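Local coordinates for allophycocyanin beta-18 subunit apoprotein (Chroococcidiopsis thermalis PCC 7203, PDB 6HRK) that binds a biliverdin chromophore covalently and fluoresces in the far-red, as an artificial biliprotein derived from an allophycocyanin F subunit, at residues Gln28-Gln31 with Glu35-Arg38; Gly41-Tyr44 with Arg48-Met51; Asn57-Met62 with Arg99-Met104. The protein carries 18 engineered substitutions. All coordinates share one frame; numbering follows the deposited sequence.

Contact 1 of 3, residues Gln28-Gln31 with Glu35-Arg38; sequences QLFQ and ELVR. Engineered in segment 28-31: Gln28 (natural residue Leu). Engineered in segment 35-38: Arg38 (natural residue Ser).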
loop_
_atom_site.group_PDB
_atom_site.type_symbol
_atom_site.label_atom_id
_atom_site.label_comp_id
_atom_site.label_asym_id
_atom_site.label_seq_id
_atom_site.Cartn_x
_atom_site.Cartn_y
_atom_site.Cartn_z
ATOM N N GLN A 28 11.955 -4.695 -0.932
ATOM C CA GLN A 28 12.610 -3.762 0.001
ATOM C C GLN A 28 12.054 -3.883 1.426
ATOM O O GLN A 28 12.766 -3.596 2.387
ATOM C CB GLN A 28 12.518 -2.306 -0.487
ATOM C CG GLN A 28 13.692 -1.454 -0.021
ATOM C CD GLN A 28 13.496 0.030 -0.261
ATOM O OE1 GLN A 28 12.956 0.740 0.588
ATOM N NE2 GLN A 28 13.959 0.512 -1.409
ATOM N N LEU A 29 10.792 -4.300 1.553
ATOM C CA LEU A 29 10.181 -4.578 2.861
ATOM C C LEU A 29 10.913 -5.698 3.607
ATOM O O LEU A 29 11.187 -5.567 4.803
ATOM C CB LEU A 29 8.694 -4.935 2.703
ATOM C CG LEU A 29 7.850 -5.127 3.972
ATOM C CD1 LEU A 29 7.628 -3.801 4.682
ATOM C CD2 LEU A 29 6.521 -5.788 3.638
ATOM N N PHE A 30 11.232 -6.786 2.901
ATOM C CA PHE A 30 11.941 -7.929 3.500
ATOM C C PHE A 30 13.404 -7.644 3.850
ATOM O O PHE A 30 13.973 -8.356 4.671
ATOM C CB PHE A 30 11.887 -9.170 2.594
ATOM C CG PHE A 30 10.496 -9.693 2.323
ATOM C CD1 PHE A 30 9.520 -9.743 3.322
ATOM C CD2 PHE A 30 10.175 -10.181 1.061
ATOM C CE1 PHE A 30 8.251 -10.239 3.052
ATOM C CE2 PHE A 30 8.911 -10.678 0.790
ATOM C CZ PHE A 30 7.949 -10.712 1.786
ATOM N N GLN A 31 14.019 -6.645 3.215
ATOM C CA GLN A 31 15.347 -6.165 3.636
ATOM C C GLN A 31 15.278 -5.518 5.018
ATOM O O GLN A 31 16.077 -5.828 5.901
ATOM C CB GLN A 31 15.936 -5.155 2.638
ATOM C CG GLN A 31 16.828 -5.758 1.564
ATOM C CD GLN A 31 17.722 -4.715 0.910
ATOM O OE1 GLN A 31 17.243 -3.689 0.421
ATOM N NE2 GLN A 31 19.028 -4.970 0.906
ATOM N N GLU A 35 12.340 -10.521 9.443
ATOM C CA GLU A 35 11.469 -11.388 10.253
ATOM C C GLU A 35 10.256 -11.964 9.514
ATOM O O GLU A 35 9.811 -13.067 9.836
ATOM C CB GLU A 35 11.014 -10.656 11.522
ATOM C CG GLU A 35 10.193 -9.395 11.275
ATOM C CD GLU A 35 10.805 -8.171 11.925
ATOM O OE1 GLU A 35 10.191 -7.623 12.863
ATOM O OE2 GLU A 35 11.908 -7.765 11.505
ATOM N N LEU A 36 9.744 -11.234 8.522
ATOM C CA LEU A 36 8.571 -11.661 7.753
ATOM C C LEU A 36 8.808 -12.935 6.933
ATOM O O LEU A 36 7.867 -13.688 6.683
ATOM C CB LEU A 36 8.083 -10.539 6.826
ATOM C CG LEU A 36 7.796 -9.149 7.416
ATOM C CD1 LEU A 36 7.020 -8.312 6.408
ATOM C CD2 LEU A 36 7.057 -9.218 8.746
ATOM N N VAL A 37 10.057 -13.163 6.521
ATOM C CA VAL A 37 10.454 -14.358 5.760
ATOM C C VAL A 37 11.003 -15.480 6.678
ATOM O O VAL A 37 11.279 -16.580 6.205
ATOM C CB VAL A 37 11.461 -13.964 4.645
ATOM C CG1 VAL A 37 11.879 -15.161 3.792
ATOM C CG2 VAL A 37 10.852 -12.882 3.759
ATOM N N ARG A 38 11.156 -15.199 7.977
ATOM C CA ARG A 38 11.485 -16.219 8.990
ATOM C C ARG A 38 10.203 -16.856 9.543
ATOM O O ARG A 38 9.118 -16.300 9.355
ATOM C CB ARG A 38 12.228 -15.586 10.169
ATOM C CG ARG A 38 13.534 -14.882 9.845
ATOM C CD ARG A 38 13.987 -14.067 11.050
ATOM N NE ARG A 38 15.061 -13.124 10.724
ATOM C CZ ARG A 38 15.352 -12.005 11.397
ATOM N NH1 ARG A 38 14.653 -11.624 12.468
ATOM N NH2 ARG A 38 16.368 -11.244 10.992
#
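Where helix 18-32 of this globin-clan fold runs into the linker to helix 46-69, Leu29 and Phe30 pack against Leu36 and Val37 of the turn just beyond it. The contact is wholly apolar, and most of it is built around the Phe30 ring. Val37 lays one methyl over a face of that ring: CG2 is 3.6 Å from the centroid of Phe30 and 18° off the ring normal, a CH-pi contact displaced a little toward the rim. Because CG1 of Val37 is anti to its backbone N (chi1 -178°), it is the other branch, CG2, that meets the aromatic face. Leu36 comes to the same ring near its plane, with its CB 3.8 Å from Phe30 CE1, so that face and edge are served by successive residues of the turn. Leu36 also reaches inward, where its CD1 lies 3.8 Å from CD2 of Leu29 and the two side chains cross at about a right angle. The turn is held locally by the hydrogen bond from N of the engineered Arg38 to Glu35 O, 3.1 Å long. Behind the contact, Leu29 rests on Leu103 of helix 94-115, while Leu36 touches Cys42. This is apolar packing of the chain just after a helix back onto that helix's last turn, in the helix-to-helix linker that leads to the bilin site of a phycobiliprotein domain.

Contact 2 of 3, residues Gly41-Tyr44 with Arg48-Met51; sequences GCAY and RYNM. Engineered in segment 41-44: Cys42 (natural residue Asn). With BLA (biliverdine IX alpha), chain E.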
loop_
_atom_site.group_PDB
_atom_site.type_symbol
_atom_site.label_atom_id
_atom_site.label_comp_id
_atom_site.label_asym_id
_atom_site.label_seq_id
_atom_site.Cartn_x
_atom_site.Cartn_y
_atom_site.Cartn_z
ATOM N N GLY A 41 6.771 -15.027 10.937
ATOM C CA GLY A 41 6.464 -13.895 10.068
ATOM C C GLY A 41 5.320 -14.131 9.098
ATOM O O GLY A 41 4.980 -15.272 8.778
ATOM N N CYS A 42 4.754 -13.032 8.604
ATOM C CA CYS A 42 3.569 -13.075 7.741
ATOM C C CYS A 42 3.869 -13.313 6.243
ATOM O O CYS A 42 3.016 -13.041 5.395
ATOM C CB CYS A 42 2.744 -11.796 7.939
ATOM S SG CYS A 42 3.664 -10.263 7.692
ATOM N N ALA A 43 5.067 -13.809 5.921
ATOM C CA ALA A 43 5.369 -14.308 4.574
ATOM C C ALA A 43 6.385 -15.466 4.575
ATOM O O ALA A 43 7.155 -15.614 3.623
ATOM C CB ALA A 43 5.860 -13.161 3.698
ATOM N N TYR A 44 6.369 -16.294 5.625
ATOM C CA TYR A 44 7.305 -17.423 5.742
ATOM C C TYR A 44 7.038 -18.472 4.664
ATOM O O TYR A 44 7.911 -18.771 3.848
ATOM C CB TYR A 44 7.234 -18.076 7.134
ATOM C CG TYR A 44 8.133 -19.296 7.267
ATOM C CD1 TYR A 44 9.501 -19.202 7.016
ATOM C CD2 TYR A 44 7.617 -20.547 7.623
ATOM C CE1 TYR A 44 10.336 -20.305 7.118
ATOM C CE2 TYR A 44 8.445 -21.661 7.731
ATOM C CZ TYR A 44 9.803 -21.535 7.476
ATOM O OH TYR A 44 10.637 -22.625 7.580
ATOM N N ARG A 48 1.375 -17.856 2.868
ATOM C CA ARG A 48 1.444 -16.554 3.539
ATOM C C ARG A 48 2.000 -15.453 2.641
ATOM O O ARG A 48 1.476 -14.338 2.650
ATOM C CB ARG A 48 2.279 -16.639 4.819
ATOM C CG ARG A 48 1.617 -17.439 5.924
ATOM C CD ARG A 48 2.561 -17.656 7.090
ATOM N NE ARG A 48 1.884 -18.281 8.224
ATOM C CZ ARG A 48 2.488 -18.821 9.285
ATOM N NH1 ARG A 48 3.820 -18.833 9.396
ATOM N NH2 ARG A 48 1.749 -19.360 10.251
ATOM N N TYR A 49 3.053 -15.759 1.878
ATOM C CA TYR A 49 3.646 -14.783 0.952
ATOM C C TYR A 49 2.646 -14.332 -0.110
ATOM O O TYR A 49 2.526 -13.133 -0.381
ATOM C CB TYR A 49 4.906 -15.335 0.268
ATOM C CG TYR A 49 5.420 -14.427 -0.835
ATOM C CD1 TYR A 49 6.141 -13.271 -0.533
ATOM C CD2 TYR A 49 5.153 -14.702 -2.179
ATOM C CE1 TYR A 49 6.600 -12.430 -1.539
ATOM C CE2 TYR A 49 5.606 -13.864 -3.190
ATOM C CZ TYR A 49 6.331 -12.730 -2.863
ATOM O OH TYR A 49 6.785 -11.888 -3.850
ATOM N N ASN A 50 1.947 -15.298 -0.712
ATOM C CA ASN A 50 0.890 -15.014 -1.689
ATOM C C ASN A 50 -0.194 -14.091 -1.144
ATOM O O ASN A 50 -0.586 -13.138 -1.813
ATOM C CB ASN A 50 0.246 -16.310 -2.206
ATOM C CG ASN A 50 1.068 -16.987 -3.295
ATOM O OD1 ASN A 50 1.733 -16.331 -4.093
ATOM N ND2 ASN A 50 1.000 -18.310 -3.346
ATOM N N MET A 51 -0.670 -14.376 0.066
ATOM C CA MET A 51 -1.637 -13.502 0.741
ATOM C C MET A 51 -1.030 -12.146 1.146
ATOM O O MET A 51 -1.749 -11.154 1.240
ATOM C CB MET A 51 -2.254 -14.203 1.958
ATOM C CG MET A 51 -3.182 -15.348 1.576
ATOM S SD MET A 51 -4.002 -16.125 2.979
ATOM C CE MET A 51 -2.607 -16.933 3.751
HETATM C CHA BLA E . -5.059 -12.581 6.037
HETATM N NA BLA E . -5.644 -10.195 5.165
HETATM C C1A BLA E . -5.945 -11.397 5.712
HETATM C C2A BLA E . -7.405 -11.420 5.984
HETATM C C3A BLA E . -7.910 -10.195 5.582
HETATM C C4A BLA E . -6.756 -9.421 5.040
HETATM C CMA BLA E . -9.352 -9.762 5.677
HETATM C CAA BLA E . -8.174 -12.574 6.601
HETATM C CBA BLA E . -9.133 -13.241 5.619
HETATM C CGA BLA E . -8.439 -13.680 4.353
HETATM O O1A BLA E . -8.517 -12.940 3.350
HETATM O O2A BLA E . -7.815 -14.762 4.353
HETATM C CHB BLA E . -6.757 -8.005 4.488
HETATM N NB BLA E . -8.750 -8.498 2.922
HETATM C C1B BLA E . -7.829 -7.656 3.470
HETATM C C2B BLA E . -7.984 -6.352 2.954
HETATM C C3B BLA E . -9.037 -6.335 2.044
HETATM C C4B BLA E . -9.477 -7.745 2.083
HETATM C CMB BLA E . -7.130 -5.166 3.332
HETATM O OB BLA E . -10.595 -8.299 1.287
HETATM C CAB BLA E . -9.558 -5.147 1.254
HETATM C CBB BLA E . -10.374 -5.552 0.046
HETATM N NC BLA E . -0.810 -8.665 5.390
HETATM C C1C BLA E . -0.277 -7.476 5.115
HETATM C C2C BLA E . 1.216 -7.608 5.111
HETATM C C3C BLA E . 1.310 -9.068 4.701
HETATM C C4C BLA E . 0.155 -9.742 5.462
HETATM C CMC BLA E . 1.913 -6.642 4.160
HETATM O OC BLA E . -0.880 -6.451 4.845
HETATM C CAC BLA E . 2.709 -9.697 4.777
HETATM C CBC BLA E . 3.179 -9.950 6.189
HETATM C CHD BLA E . -0.332 -10.999 4.755
HETATM N ND BLA E . -2.789 -11.511 5.307
HETATM C C1D BLA E . -1.463 -11.833 5.312
HETATM C C2D BLA E . -1.310 -13.207 5.855
HETATM C C3D BLA E . -2.678 -13.629 6.212
HETATM C C4D BLA E . -3.563 -12.501 5.829
HETATM C CMD BLA E . -0.042 -13.998 6.046
HETATM C CAD BLA E . -3.102 -14.944 6.820
HETATM C CBD BLA E . -2.868 -14.970 8.319
HETATM C CGD BLA E . -3.241 -16.345 8.811
HETATM O O1D BLA E . -4.289 -16.465 9.476
HETATM O O2D BLA E . -2.492 -17.307 8.527
#
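A covalent link to the chromophore sits beside this contact, on the residue whose carbonyl oxygen faces Arg48: Cys42, an engineered position, carries biliverdin through a bond modelled at 1.6 Å between its SG and the ligand atom CBC. The sulfur lies between the backbone N and the carbonyl carbon (chi1 55°), and the CB of Cys42 points away from helix 46-69, so it is Cys42's backbone that meets the helix while the side chain holds the pigment. Cys42 O and Arg48 O are 3.4 Å apart, but both are acceptors and no bond joins them. Arg48 makes the largest single contribution to the packing. Its chain is extended from CG to NE and runs alongside the loop: CD is 3.8 Å from Gly41 O, and the guanidinium presents its edge to CB of Tyr44, 4.2 Å from NH1. The carboxylate atom O2D of biliverdin also lies near the plane of that group, beyond its edge, though 4.5 Å from Arg48 NE, which is long for a salt bridge. In the phycobiliprotein fold this helix forms one wall of the bilin pocket; Arg54 and Asp55, farther along it, hydrogen-bond the same ligand. Arg48 belongs to the wall through CB, 3.7 Å from the methyl CMD of biliverdin, and Met51 through CE, 3.7 Å from CAD on the neighbouring propionate arm. Ala43 packs on the helix with its CB 4.2 Å from CB of Tyr49 and near the plane of the tyrosine ring, at its edge. With CG anti to the backbone N (chi1 172°), Tyr49 carries that ring away from the loop to touch Phe30 of helix 18-32.

Contact 3 of 3, residues Asn57-Met62 with Arg99-Met104; sequences NYFLRM and RSIQLM. Engineered in segment 57-62: Met62 (natural residue Tyr). With BLA (biliverdine IX alpha), chain E.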
loop_
_atom_site.group_PDB
_atom_site.type_symbol
_atom_site.label_atom_id
_atom_site.label_comp_id
_atom_site.label_asym_id
_atom_site.label_seq_id
_atom_site.Cartn_x
_atom_site.Cartn_y
_atom_site.Cartn_z
ATOM N N ASN A 57 -1.517 -5.539 -2.721
ATOM C CA ASN A 57 -2.281 -5.208 -3.920
ATOM C C ASN A 57 -3.643 -4.600 -3.573
ATOM O O ASN A 57 -4.051 -3.636 -4.210
ATOM C CB ASN A 57 -2.450 -6.430 -4.830
ATOM C CG ASN A 57 -2.837 -6.053 -6.247
ATOM N N TYR A 58 -4.329 -5.146 -2.562
ATOM C CA TYR A 58 -5.579 -4.540 -2.060
ATOM C C TYR A 58 -5.389 -3.087 -1.609
ATOM O O TYR A 58 -6.227 -2.236 -1.908
ATOM C CB TYR A 58 -6.176 -5.324 -0.877
ATOM C CG TYR A 58 -6.888 -6.625 -1.196
ATOM C CD1 TYR A 58 -7.774 -6.728 -2.267
ATOM C CD2 TYR A 58 -6.719 -7.744 -0.377
ATOM C CE1 TYR A 58 -8.439 -7.916 -2.535
ATOM C CE2 TYR A 58 -7.381 -8.935 -0.637
ATOM C CZ TYR A 58 -8.238 -9.017 -1.717
ATOM O OH TYR A 58 -8.898 -10.196 -1.970
ATOM N N PHE A 59 -4.304 -2.812 -0.886
ATOM C CA PHE A 59 -4.064 -1.467 -0.351
ATOM C C PHE A 59 -3.725 -0.450 -1.443
ATOM O O PHE A 59 -4.247 0.664 -1.423
ATOM C CB PHE A 59 -2.983 -1.482 0.739
ATOM C CG PHE A 59 -3.413 -2.167 2.011
ATOM C CD1 PHE A 59 -4.537 -1.728 2.709
ATOM C CD2 PHE A 59 -2.689 -3.244 2.525
ATOM C CE1 PHE A 59 -4.937 -2.353 3.882
ATOM C CE2 PHE A 59 -3.086 -3.872 3.699
ATOM C CZ PHE A 59 -4.210 -3.426 4.379
ATOM N N LEU A 60 -2.866 -0.835 -2.386
ATOM C CA LEU A 60 -2.574 -0.007 -3.565
ATOM C C LEU A 60 -3.824 0.228 -4.420
ATOM O O LEU A 60 -4.021 1.320 -4.957
ATOM C CB LEU A 60 -1.482 -0.659 -4.418
ATOM C CG LEU A 60 -0.971 0.111 -5.646
ATOM C CD1 LEU A 60 -0.271 1.396 -5.234
ATOM C CD2 LEU A 60 -0.041 -0.769 -6.468
ATOM N N ARG A 61 -4.639 -0.820 -4.551
ATOM C CA ARG A 61 -5.927 -0.780 -5.264
ATOM C C ARG A 61 -6.848 0.295 -4.692
ATOM O O ARG A 61 -7.409 1.102 -5.431
ATOM C CB ARG A 61 -6.621 -2.143 -5.147
ATOM C CG ARG A 61 -7.646 -2.446 -6.206
ATOM C CD ARG A 61 -7.006 -3.077 -7.432
ATOM N NE ARG A 61 -6.418 -4.400 -7.192
ATOM C CZ ARG A 61 -7.096 -5.532 -6.960
ATOM N NH1 ARG A 61 -8.430 -5.558 -6.897
ATOM N NH2 ARG A 61 -6.424 -6.667 -6.771
ATOM N N MET A 62 -6.995 0.273 -3.368
ATOM C CA MET A 62 -7.773 1.269 -2.622
ATOM C C MET A 62 -7.244 2.684 -2.820
ATOM O O MET A 62 -8.031 3.626 -2.948
ATOM C CB MET A 62 -7.761 0.943 -1.126
ATOM C CG MET A 62 -8.728 -0.149 -0.702
ATOM S SD MET A 62 -8.433 -0.625 1.012
ATOM C CE MET A 62 -10.033 -1.288 1.469
ATOM N N ARG A 99 4.612 0.306 6.677
ATOM C CA ARG A 99 5.795 0.513 5.825
ATOM C C ARG A 99 5.529 0.091 4.385
ATOM O O ARG A 99 5.834 0.842 3.466
ATOM C CB ARG A 99 7.012 -0.251 6.369
ATOM C CG ARG A 99 8.243 -0.277 5.457
ATOM C CD ARG A 99 9.350 0.678 5.869
ATOM N NE ARG A 99 9.127 2.071 5.463
ATOM C CZ ARG A 99 9.927 2.806 4.677
ATOM N NH1 ARG A 99 11.062 2.324 4.165
ATOM N NH2 ARG A 99 9.590 4.066 4.401
ATOM N N SER A 100 4.972 -1.104 4.198
ATOM C CA SER A 100 4.705 -1.638 2.852
ATOM C C SER A 100 3.855 -0.687 2.005
ATOM O O SER A 100 4.117 -0.513 0.814
ATOM C CB SER A 100 4.041 -3.017 2.935
ATOM O OG SER A 100 2.808 -2.965 3.628
ATOM N N ILE A 101 2.857 -0.067 2.636
ATOM C CA ILE A 101 2.015 0.947 1.992
ATOM C C ILE A 101 2.844 2.201 1.686
ATOM O O ILE A 101 2.805 2.714 0.568
ATOM C CB ILE A 101 0.776 1.284 2.863
ATOM C CG1 ILE A 101 -0.156 0.066 2.939
ATOM C CG2 ILE A 101 0.005 2.480 2.312
ATOM C CD1 ILE A 101 -1.077 0.068 4.140
ATOM N N GLN A 102 3.604 2.671 2.672
ATOM C CA GLN A 102 4.452 3.856 2.498
ATOM C C GLN A 102 5.591 3.631 1.491
ATOM O O GLN A 102 6.045 4.580 0.851
ATOM C CB GLN A 102 5.020 4.327 3.846
ATOM C CG GLN A 102 3.985 4.782 4.876
ATOM C CD GLN A 102 3.435 6.175 4.614
ATOM O OE1 GLN A 102 3.339 6.617 3.469
ATOM N NE2 GLN A 102 3.060 6.872 5.684
ATOM N N LEU A 103 6.053 2.386 1.364
ATOM C CA LEU A 103 7.009 2.003 0.320
ATOM C C LEU A 103 6.355 2.083 -1.051
ATOM O O LEU A 103 6.927 2.660 -1.977
ATOM C CB LEU A 103 7.548 0.584 0.546
ATOM C CG LEU A 103 8.585 0.406 1.659
ATOM C CD1 LEU A 103 8.722 -1.065 2.020
ATOM C CD2 LEU A 103 9.933 0.988 1.256
ATOM N N MET A 104 5.158 1.501 -1.168
ATOM C CA MET A 104 4.362 1.560 -2.403
ATOM C C MET A 104 4.034 2.995 -2.821
ATOM O O MET A 104 3.961 3.277 -4.015
ATOM C CB MET A 104 3.073 0.727 -2.283
ATOM C CG MET A 104 3.290 -0.772 -2.444
ATOM S SD MET A 104 1.772 -1.749 -2.528
ATOM C CE MET A 104 1.029 -1.377 -0.941
HETATM C CHA BLA E . -5.059 -12.581 6.037
HETATM N NA BLA E . -5.644 -10.195 5.165
HETATM C C1A BLA E . -5.945 -11.397 5.712
HETATM C C2A BLA E . -7.405 -11.420 5.984
HETATM C C3A BLA E . -7.910 -10.195 5.582
HETATM C C4A BLA E . -6.756 -9.421 5.040
HETATM C CMA BLA E . -9.352 -9.762 5.677
HETATM C CAA BLA E . -8.174 -12.574 6.601
HETATM C CBA BLA E . -9.133 -13.241 5.619
HETATM C CGA BLA E . -8.439 -13.680 4.353
HETATM O O1A BLA E . -8.517 -12.940 3.350
HETATM O O2A BLA E . -7.815 -14.762 4.353
HETATM C CHB BLA E . -6.757 -8.005 4.488
HETATM N NB BLA E . -8.750 -8.498 2.922
HETATM C C1B BLA E . -7.829 -7.656 3.470
HETATM C C2B BLA E . -7.984 -6.352 2.954
HETATM C C3B BLA E . -9.037 -6.335 2.044
HETATM C C4B BLA E . -9.477 -7.745 2.083
HETATM C CMB BLA E . -7.130 -5.166 3.332
HETATM O OB BLA E . -10.595 -8.299 1.287
HETATM C CAB BLA E . -9.558 -5.147 1.254
HETATM C CBB BLA E . -10.374 -5.552 0.046
HETATM N NC BLA E . -0.810 -8.665 5.390
HETATM C C1C BLA E . -0.277 -7.476 5.115
HETATM C C2C BLA E . 1.216 -7.608 5.111
HETATM C C3C BLA E . 1.310 -9.068 4.701
HETATM C C4C BLA E . 0.155 -9.742 5.462
HETATM C CMC BLA E . 1.913 -6.642 4.160
HETATM O OC BLA E . -0.880 -6.451 4.845
HETATM C CAC BLA E . 2.709 -9.697 4.777
HETATM C CBC BLA E . 3.179 -9.950 6.189
HETATM C CHD BLA E . -0.332 -10.999 4.755
HETATM N ND BLA E . -2.789 -11.511 5.307
HETATM C C1D BLA E . -1.463 -11.833 5.312
HETATM C C2D BLA E . -1.310 -13.207 5.855
HETATM C C3D BLA E . -2.678 -13.629 6.212
HETATM C C4D BLA E . -3.563 -12.501 5.829
HETATM C CMD BLA E . -0.042 -13.998 6.046
HETATM C CAD BLA E . -3.102 -14.944 6.820
HETATM C CBD BLA E . -2.868 -14.970 8.319
HETATM C CGD BLA E . -3.241 -16.345 8.811
HETATM O O1D BLA E . -4.289 -16.465 9.476
HETATM O O2D BLA E . -2.492 -17.307 8.527
#
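Phe59 and Leu60 meet Ile101 and Met104 where helices 46-69 and 94-115 cross in the middle of this globin-like helical fold. The segment axes approach to 10.1 Å at a signed angle of -51°, and the gap is bridged mainly by side chains. The CH-pi interaction comes first: Ile101 sets CD1 over one face of the Phe59 ring, 4.1 Å from its centroid and 19° off the normal. Plain apolar contact follows one turn on along helix 94-115, where SD of Met104 lies 3.9 Å from CB of Leu60. Helix 125-134 closes over the same cluster, Ile130 touching both Phe59 and Ile101, and Phe127 touching Leu60 and Ile101. Contact with biliverdin occupies further sides of the first helix and reaches the second. CZ of Phe59 comes within 3.6 Å of the methyl CMB, obliquely, while the oxygen OC lies at the ring's edge, in its plane, 3.6 Å from CE2. Tyr58 instead offers a face to the terminal ring that carries OB, its CE2 3.6 Å from C4B, with CBB over the rim. With a serine in place of Tyr58, that side of the OB-bearing ring would probably lose its aromatic cover and the ring would be freer to turn. Met62, an engineered residue, adds CE beside CAB. From the other helix Ser100 brings OG near the methyl CMC, while the same oxygen is hydrogen-bonded to Thr97 O. Met104 bends at its last torsion (chi3 -61°), which tucks CE toward the first helix, 4.2 Å from Leu60 N.

How the contacts relate
The centre of contact 3 lies about 1 Å from the centre of the chain and all its touching residues are buried, whereas the centres of contacts 1 and 2 lie about 16 Å out and both are only partly buried. Contacts 1 and 2 adjoin each other in the linker between helices 18-32 and 46-69, joined by the probable hydrogen bond from Ala43 N to Leu36 O. Contact 3 shares helix 46-69 with contact 2 and meets contact 1 where Leu29 packs on Ser100. The same methyl-over-phenylalanine chemistry serves the periphery in contact 1 and the core in contact 3, whereas contact 2, at the pigment's attachment, rests on an arginine and loop backbone. Biliverdin ties 2 to 3.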